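Local atomic coordinates of Sb(V)-As(V) reductase (Leishmania major, PDB entry 2J6P), a protein that probably reduces arsenate and antimonate to their trivalent forms, as an enzyme related to Cdc25 phosphatases and rhodanese. Residues E10-L15 against L70-C75; E14-P19 against A25-C30. One frame throughout, in Å; residues are numbered along the deposited sequence.

Contact 1 of 2, residues E10-L15 against L70-C75; sequences EELVEL and LAVFHC
No flat group bridges Leu12 and Leu15 to Leu70 and Val72; the interface is purely aliphatic, and the rings of strand 70-74 lie beyond it. His74 CD2 stays 6.0 Å from Leu12 CD2. The edge of the imidazole is pinned instead: ND1 donates to Cys75 O at 3.0 Å, nearly straight (177°) and within the ring plane, which fixes the ring's rotation. The ring of Phe73 sits far from the helix and meets Phe89. In the interface, methyls do the touching. Leu15 slants over the end of Leu70, with its CD1 3.7 Å from Leu70 CD2; the same CD1 just reaches Val72 CG2 at 4.5 Å. One turn earlier, with CG anti to the backbone N (chi1 180°), the end of Leu12 comes nearer the strand than its CB direction would suggest, CD1 lying 4.2 Å from Val72 CG2, while Leu106 of strand 102-106 touches both residues. The axes stay 11.5 Å apart at an angle of 135°, with 161 Å² buried. This is helix-on-sheet packing in the alpha/beta rhodanese fold, and His74 and Cys75 open the sequence HC-X5-R, which in Cdc25-like relatives forms the active-site loop.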
ATOM      1  N   GLU A  10     -21.225   4.705 -14.183  1.00 26.33           N
ATOM      2  CA  GLU A  10     -22.557   4.972 -14.815  1.00 28.46           C
ATOM      3  C   GLU A  10     -23.035   3.732 -15.467  1.00 28.08           C
ATOM      4  O   GLU A  10     -24.233   3.471 -15.447  1.00 28.18           O
ATOM      5  CB  GLU A  10     -22.471   6.080 -15.937  1.00 28.21           C
ATOM      6  CG  GLU A  10     -21.889   7.400 -15.523  1.00 37.62           C
ATOM      7  CD  GLU A  10     -20.280   7.408 -15.539  1.00 40.92           C
ATOM      8  OE1 GLU A  10     -19.611   6.605 -14.894  1.00 36.73           O
ATOM      9  OE2 GLU A  10     -19.699   8.170 -16.300  1.00 47.46           O
ATOM     10  N   GLU A  11     -22.107   3.025 -16.147  1.00 26.69           N
ATOM     11  CA  GLU A  11     -22.374   1.809 -16.846  1.00 28.82           C
ATOM     12  C   GLU A  11     -22.817   0.683 -15.922  1.00 29.03           C
ATOM     13  O   GLU A  11     -23.678  -0.090 -16.299  1.00 28.46           O
ATOM     14  CB  GLU A  11     -21.150   1.387 -17.625  1.00 29.11           C
ATOM     15  CG  GLU A  11     -20.710   2.430 -18.746  1.00 30.63           C
ATOM     16  CD  GLU A  11     -19.475   1.938 -19.495  1.00 35.25           C
ATOM     17  OE1 GLU A  11     -18.479   1.415 -18.874  1.00 27.63           O
ATOM     18  OE2 GLU A  11     -19.470   2.030 -20.747  1.00 44.34           O
ATOM     19  N   LEU A  12     -22.231   0.578 -14.713  1.00 26.54           N
ATOM     20  CA  LEU A  12     -22.704  -0.356 -13.732  1.00 25.73           C
ATOM     21  C   LEU A  12     -24.133   0.012 -13.213  1.00 27.48           C
ATOM     22  O   LEU A  12     -24.951  -0.839 -13.011  1.00 27.22           O
ATOM     23  CB  LEU A  12     -21.749  -0.389 -12.486  1.00 26.01           C
ATOM     24  CG  LEU A  12     -22.172  -1.373 -11.348  1.00 26.35           C
ATOM     25  CD1 LEU A  12     -22.324  -2.838 -11.835  1.00 19.57           C
ATOM     26  CD2 LEU A  12     -21.114  -1.306 -10.153  1.00 23.83           C
ATOM     27  N   VAL A  13     -24.417   1.263 -12.975  1.00 25.82           N
ATOM     28  CA  VAL A  13     -25.766   1.591 -12.555  1.00 29.42           C
ATOM     29  C   VAL A  13     -26.848   1.173 -13.637  1.00 31.08           C
ATOM     30  O   VAL A  13     -27.951   0.664 -13.278  1.00 33.39           O
ATOM     31  CB  VAL A  13     -25.812   3.137 -12.270  1.00 28.97           C
ATOM     32  CG1 VAL A  13     -27.283   3.667 -12.157  1.00 28.37           C
ATOM     33  CG2 VAL A  13     -24.944   3.465 -10.995  1.00 28.66           C
ATOM     34  N   GLU A  14     -26.574   1.424 -14.911  1.00 32.06           N
ATOM     35  CA  GLU A  14     -27.458   0.973 -15.977  1.00 37.33           C
ATOM     36  C   GLU A  14     -27.768  -0.518 -15.799  1.00 36.42           C
ATOM     37  O   GLU A  14     -28.880  -0.919 -15.981  1.00 34.88           O
ATOM     38  CB  GLU A  14     -26.801   1.159 -17.344  1.00 36.24           C
ATOM     39  CG  GLU A  14     -26.744   2.646 -17.940  1.00 48.16           C
ATOM     40  CD  GLU A  14     -25.811   2.758 -19.285  1.00 49.54           C
ATOM     41  OE1 GLU A  14     -25.906   1.744 -20.114  1.00 58.79           O
ATOM     42  OE2 GLU A  14     -24.977   3.786 -19.442  1.00 54.44           O
ATOM     43  N   LEU A  15     -26.774  -1.346 -15.432  1.00 37.04           N
ATOM     44  CA  LEU A  15     -26.978  -2.777 -15.345  1.00 38.02           C
ATOM     45  C   LEU A  15     -27.799  -3.111 -14.146  1.00 36.72           C
ATOM     46  O   LEU A  15     -28.548  -4.062 -14.129  1.00 36.30           O
ATOM     47  CB  LEU A  15     -25.623  -3.519 -15.180  1.00 39.49           C
ATOM     48  CG  LEU A  15     -24.570  -3.654 -16.269  1.00 42.35           C
ATOM     49  CD1 LEU A  15     -23.370  -4.468 -15.704  1.00 40.54           C
ATOM     50  CD2 LEU A  15     -25.056  -4.324 -17.607  1.00 42.37           C
ATOM     51  N   LEU A  70     -21.955 -11.178 -16.813  1.00 26.09           N
ATOM     52  CA  LEU A  70     -20.917 -10.191 -16.455  1.00 26.31           C
ATOM     53  C   LEU A  70     -20.512 -10.364 -14.973  1.00 25.71           C
ATOM     54  O   LEU A  70     -21.421 -10.512 -14.086  1.00 23.94           O
ATOM     55  CB  LEU A  70     -21.419  -8.774 -16.544  1.00 25.60           C
ATOM     56  CG  LEU A  70     -21.602  -8.173 -17.946  1.00 34.90           C
ATOM     57  CD1 LEU A  70     -23.061  -8.604 -18.397  1.00 36.46           C
ATOM     58  CD2 LEU A  70     -21.376  -6.585 -17.972  1.00 28.64           C
ATOM     59  N   ALA A  71     -19.210 -10.267 -14.698  1.00 20.78           N
ATOM     60  CA  ALA A  71     -18.769 -10.301 -13.272  1.00 21.52           C
ATOM     61  C   ALA A  71     -17.964  -9.034 -13.137  1.00 22.59           C
ATOM     62  O   ALA A  71     -16.983  -8.822 -13.907  1.00 22.46           O
ATOM     63  CB  ALA A  71     -17.933 -11.499 -13.030  1.00 19.94           C
ATOM     64  N   VAL A  72     -18.417  -8.176 -12.225  1.00 21.87           N
ATOM     65  CA  VAL A  72     -17.824  -6.842 -12.074  1.00 21.92           C
ATOM     66  C   VAL A  72     -17.058  -6.832 -10.704  1.00 21.19           C
ATOM     67  O   VAL A  72     -17.637  -6.977  -9.623  1.00 19.05           O
ATOM     68  CB  VAL A  72     -18.926  -5.767 -12.059  1.00 22.58           C
ATOM     69  CG1 VAL A  72     -18.312  -4.369 -11.854  1.00 19.89           C
ATOM     70  CG2 VAL A  72     -19.706  -5.744 -13.453  1.00 17.45           C
ATOM     71  N   PHE A  73     -15.746  -6.770 -10.781  1.00 19.90           N
ATOM     72  CA  PHE A  73     -14.916  -6.787  -9.613  1.00 19.97           C
ATOM     73  C   PHE A  73     -14.725  -5.303  -9.172  1.00 21.62           C
ATOM     74  O   PHE A  73     -14.409  -4.435 -10.008  1.00 19.74           O
ATOM     75  CB  PHE A  73     -13.601  -7.399 -10.022  1.00 18.75           C
ATOM     76  CG  PHE A  73     -13.691  -8.980 -10.174  1.00 19.71           C
ATOM     77  CD1 PHE A  73     -14.391  -9.540 -11.222  1.00 21.46           C
ATOM     78  CD2 PHE A  73     -13.129  -9.829  -9.172  1.00 20.02           C
ATOM     79  CE1 PHE A  73     -14.580 -10.951 -11.305  1.00 20.37           C
ATOM     80  CE2 PHE A  73     -13.209 -11.205  -9.279  1.00 19.32           C
ATOM     81  CZ  PHE A  73     -14.039 -11.768 -10.294  1.00 16.60           C
ATOM     82  N   HIS A  74     -14.862  -5.042  -7.870  1.00 19.55           N
ATOM     83  CA  HIS A  74     -14.414  -3.712  -7.365  1.00 20.70           C
ATOM     84  C   HIS A  74     -13.726  -3.883  -6.006  1.00 18.34           C
ATOM     85  O   HIS A  74     -13.907  -4.859  -5.288  1.00 17.42           O
ATOM     86  CB  HIS A  74     -15.622  -2.738  -7.261  1.00 18.14           C
ATOM     87  CG  HIS A  74     -16.482  -3.018  -6.046  1.00 20.38           C
ATOM     88  ND1 HIS A  74     -16.167  -2.526  -4.792  1.00 17.51           N
ATOM     89  CD2 HIS A  74     -17.664  -3.703  -5.902  1.00 17.13           C
ATOM     90  CE1 HIS A  74     -17.130  -2.890  -3.925  1.00 21.76           C
ATOM     91  NE2 HIS A  74     -18.038  -3.626  -4.568  1.00 20.95           N
ATOM     92  N   CYS A  75     -12.978  -2.886  -5.623  1.00 18.19           N
ATOM     93  CA  CYS A  75     -12.521  -2.851  -4.232  1.00 19.29           C
ATOM     94  C   CYS A  75     -12.735  -1.408  -3.770  1.00 19.41           C
ATOM     95  O   CYS A  75     -13.828  -0.877  -4.042  1.00 20.04           O
ATOM     96  CB  CYS A  75     -11.116  -3.407  -4.064  1.00 19.59           C
ATOM     97  SG  CYS A  75      -9.848  -2.529  -5.012  1.00 21.01           S
TER

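Contact 2 of 2, residues E14-P19 against A25-C30; sequences ELLDNP and AAVIDC
Leu15 and Leu16, consecutive residues near the C-terminal part of helix 9-17, each touch one side chain of strand 25-29. CD1 of Leu15 lies 4.3 Å from Ala25 CB, and CD2 of Leu16 lies 4.5 Å from Val27 CG2. Both are loose methyl-to-methyl contacts, and only 108 Å² is buried. Leu15 reaches out fully stretched: CG is anti to its carbonyl carbon (chi1 -71°), and chi2 of -180° carries CD1 outward, directly away from CA. Leu16 has nearly the same shape, yet its CB does not aim at the strand, and just the branched end closes in. Ala25 and Val27 alternate with Ala26, so their side chains share the face of the sheet turned to the helix, while Ala26 points away from it. The CA atoms of Leu15 and Ala25 are 7.4 Å apart, the nearest pair of the two segments.

In the next shell, Asn18 follows helix 9-17 and is the N-cap of helix 19-23, its OD1 accepting a hydrogen bond from Ser21 N; Asp17 OD1 is salt-bridged to Arg121 NH2. Leu15 also touches Ser21, and Leu16 touches Leu22, so helix 19-23 packs beside both leucines. Strand 25-29 runs between strands 70-74 and 44-45 of the parallel sheet; the end of helix 9-17 lies against Ala25 and Val27 on one face, and on the other Ala26 and Ile28 meet helix 53-65.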
ATOM      1  N   GLU A  14     -26.574   1.424 -14.911  1.00 32.06           N
ATOM      2  CA  GLU A  14     -27.458   0.973 -15.977  1.00 37.33           C
ATOM      3  C   GLU A  14     -27.768  -0.518 -15.799  1.00 36.42           C
ATOM      4  O   GLU A  14     -28.880  -0.919 -15.981  1.00 34.88           O
ATOM      5  CB  GLU A  14     -26.801   1.159 -17.344  1.00 36.24           C
ATOM      6  CG  GLU A  14     -26.744   2.646 -17.940  1.00 48.16           C
ATOM      7  CD  GLU A  14     -25.811   2.758 -19.285  1.00 49.54           C
ATOM      8  OE1 GLU A  14     -25.906   1.744 -20.114  1.00 58.79           O
ATOM      9  OE2 GLU A  14     -24.977   3.786 -19.442  1.00 54.44           O
ATOM     10  N   LEU A  15     -26.774  -1.346 -15.432  1.00 37.04           N
ATOM     11  CA  LEU A  15     -26.978  -2.777 -15.345  1.00 38.02           C
ATOM     12  C   LEU A  15     -27.799  -3.111 -14.146  1.00 36.72           C
ATOM     13  O   LEU A  15     -28.548  -4.062 -14.129  1.00 36.30           O
ATOM     14  CB  LEU A  15     -25.623  -3.519 -15.180  1.00 39.49           C
ATOM     15  CG  LEU A  15     -24.570  -3.654 -16.269  1.00 42.35           C
ATOM     16  CD1 LEU A  15     -23.370  -4.468 -15.704  1.00 40.54           C
ATOM     17  CD2 LEU A  15     -25.056  -4.324 -17.607  1.00 42.37           C
ATOM     18  N   LEU A  16     -27.587  -2.373 -13.087  1.00 36.11           N
ATOM     19  CA  LEU A  16     -28.203  -2.683 -11.836  1.00 35.60           C
ATOM     20  C   LEU A  16     -29.674  -2.318 -11.938  1.00 36.59           C
ATOM     21  O   LEU A  16     -30.451  -2.865 -11.243  1.00 35.02           O
ATOM     22  CB  LEU A  16     -27.537  -1.884 -10.669  1.00 34.98           C
ATOM     23  CG  LEU A  16     -26.108  -2.381 -10.310  1.00 34.76           C
ATOM     24  CD1 LEU A  16     -25.635  -1.665  -9.078  1.00 26.26           C
ATOM     25  CD2 LEU A  16     -25.943  -3.941 -10.197  1.00 30.14           C
ATOM     26  N   ASP A  17     -30.015  -1.396 -12.839  1.00 38.10           N
ATOM     27  CA  ASP A  17     -31.322  -0.697 -12.833  1.00 39.48           C
ATOM     28  C   ASP A  17     -32.265  -1.419 -13.763  1.00 42.22           C
ATOM     29  O   ASP A  17     -33.447  -1.199 -13.801  1.00 44.42           O
ATOM     30  CB  ASP A  17     -31.141   0.712 -13.342  1.00 37.31           C
ATOM     31  CG  ASP A  17     -30.819   1.692 -12.229  1.00 36.35           C
ATOM     32  OD1 ASP A  17     -30.775   1.314 -11.032  1.00 35.45           O
ATOM     33  OD2 ASP A  17     -30.656   2.876 -12.528  1.00 38.31           O
ATOM     34  N   ASN A  18     -31.707  -2.301 -14.524  1.00 43.38           N
ATOM     35  CA  ASN A  18     -32.458  -3.044 -15.442  1.00 44.80           C
ATOM     36  C   ASN A  18     -32.600  -4.458 -14.902  1.00 44.45           C
ATOM     37  O   ASN A  18     -31.628  -5.157 -14.807  1.00 43.12           O
ATOM     38  CB  ASN A  18     -31.697  -3.006 -16.753  1.00 44.75           C
ATOM     39  CG  ASN A  18     -32.352  -3.830 -17.828  1.00 49.66           C
ATOM     40  OD1 ASN A  18     -32.791  -4.991 -17.602  1.00 49.34           O
ATOM     41  ND2 ASN A  18     -32.399  -3.252 -19.021  1.00 49.71           N
ATOM     42  N   PRO A  19     -33.841  -4.897 -14.588  1.00 46.08           N
ATOM     43  CA  PRO A  19     -34.143  -6.232 -13.990  1.00 46.91           C
ATOM     44  C   PRO A  19     -33.485  -7.393 -14.733  1.00 47.80           C
ATOM     45  O   PRO A  19     -32.868  -8.263 -14.129  1.00 48.40           O
ATOM     46  CB  PRO A  19     -35.682  -6.352 -14.064  1.00 46.07           C
ATOM     47  CG  PRO A  19     -36.146  -5.169 -14.790  1.00 46.52           C
ATOM     48  CD  PRO A  19     -35.071  -4.122 -14.863  1.00 45.83           C
ATOM     49  N   ALA A  25     -25.869 -10.307 -13.994  1.00 30.52           N
ATOM     50  CA  ALA A  25     -24.686  -9.567 -13.476  1.00 31.03           C
ATOM     51  C   ALA A  25     -24.350 -10.002 -12.066  1.00 29.74           C
ATOM     52  O   ALA A  25     -25.274 -10.323 -11.236  1.00 31.15           O
ATOM     53  CB  ALA A  25     -24.788  -7.995 -13.632  1.00 29.25           C
ATOM     54  N   ALA A  26     -23.063 -10.132 -11.789  1.00 26.15           N
ATOM     55  CA  ALA A  26     -22.629 -10.326 -10.414  1.00 23.71           C
ATOM     56  C   ALA A  26     -21.592  -9.246 -10.049  1.00 21.82           C
ATOM     57  O   ALA A  26     -20.805  -8.822 -10.923  1.00 19.56           O
ATOM     58  CB  ALA A  26     -21.996 -11.753 -10.245  1.00 22.76           C
ATOM     59  N   VAL A  27     -21.579  -8.836  -8.766  1.00 19.82           N
ATOM     60  CA  VAL A  27     -20.697  -7.717  -8.280  1.00 19.92           C
ATOM     61  C   VAL A  27     -19.801  -8.430  -7.295  1.00 21.06           C
ATOM     62  O   VAL A  27     -20.298  -9.089  -6.417  1.00 19.90           O
ATOM     63  CB  VAL A  27     -21.440  -6.593  -7.671  1.00 19.87           C
ATOM     64  CG1 VAL A  27     -20.448  -5.515  -7.073  1.00 19.25           C
ATOM     65  CG2 VAL A  27     -22.264  -5.980  -8.740  1.00 23.19           C
ATOM     66  N   ILE A  28     -18.503  -8.453  -7.575  1.00 21.34           N
ATOM     67  CA  ILE A  28     -17.507  -9.196  -6.723  1.00 20.38           C
ATOM     68  C   ILE A  28     -16.745  -8.097  -5.930  1.00 20.82           C
ATOM     69  O   ILE A  28     -16.077  -7.274  -6.487  1.00 17.86           O
ATOM     70  CB  ILE A  28     -16.592 -10.050  -7.496  1.00 22.34           C
ATOM     71  CG1 ILE A  28     -17.378 -10.858  -8.590  1.00 22.05           C
ATOM     72  CG2 ILE A  28     -15.597 -10.885  -6.491  1.00 21.61           C
ATOM     73  CD1 ILE A  28     -18.366 -11.819  -8.053  1.00 25.10           C
ATOM     74  N   ASP A  29     -16.999  -8.025  -4.648  1.00 18.54           N
ATOM     75  CA  ASP A  29     -16.372  -7.021  -3.840  1.00 20.72           C
ATOM     76  C   ASP A  29     -15.047  -7.653  -3.279  1.00 19.62           C
ATOM     77  O   ASP A  29     -15.100  -8.657  -2.598  1.00 17.95           O
ATOM     78  CB  ASP A  29     -17.273  -6.790  -2.663  1.00 18.84           C
ATOM     79  CG  ASP A  29     -16.755  -5.684  -1.699  1.00 23.40           C
ATOM     80  OD1 ASP A  29     -15.544  -5.283  -1.685  1.00 22.28           O
ATOM     81  OD2 ASP A  29     -17.643  -5.249  -0.934  1.00 22.57           O
ATOM     82  N   CYS A  30     -13.908  -7.052  -3.579  1.00 18.83           N
ATOM     83  CA  CYS A  30     -12.625  -7.689  -3.245  1.00 18.51           C
ATOM     84  C   CYS A  30     -11.990  -7.091  -2.057  1.00 18.93           C
ATOM     85  O   CYS A  30     -10.809  -7.377  -1.824  1.00 17.78           O
ATOM     86  CB  CYS A  30     -11.621  -7.467  -4.406  1.00 21.40           C
ATOM     87  SG  CYS A  30     -12.304  -8.302  -5.971  1.00 21.39           S
TER

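Contacts 1 and 2 are two parts of one helix-sheet interface, their centres 5 Å apart. Leu15 serves both, its CD1 lying over the boundary between neighbouring parallel strands 70-74 and 25-29. Those strands are joined by probable hydrogen bonds from Ile28 N to Val72 O (2.7 Å) and from Cys30 N to His74 O (2.8 Å). Past the leucines, His74 links the strands through side chains, with CD2 3.5 Å from Val27 CG1 and CE1 3.6 Å from Asp29 CG. That end of the sheet leads through Cys75 into the loop that, by analogy with Cdc25 phosphatases, probably forms the oxyanion-binding pocket; Asp29 is also salt-bridged to Arg31.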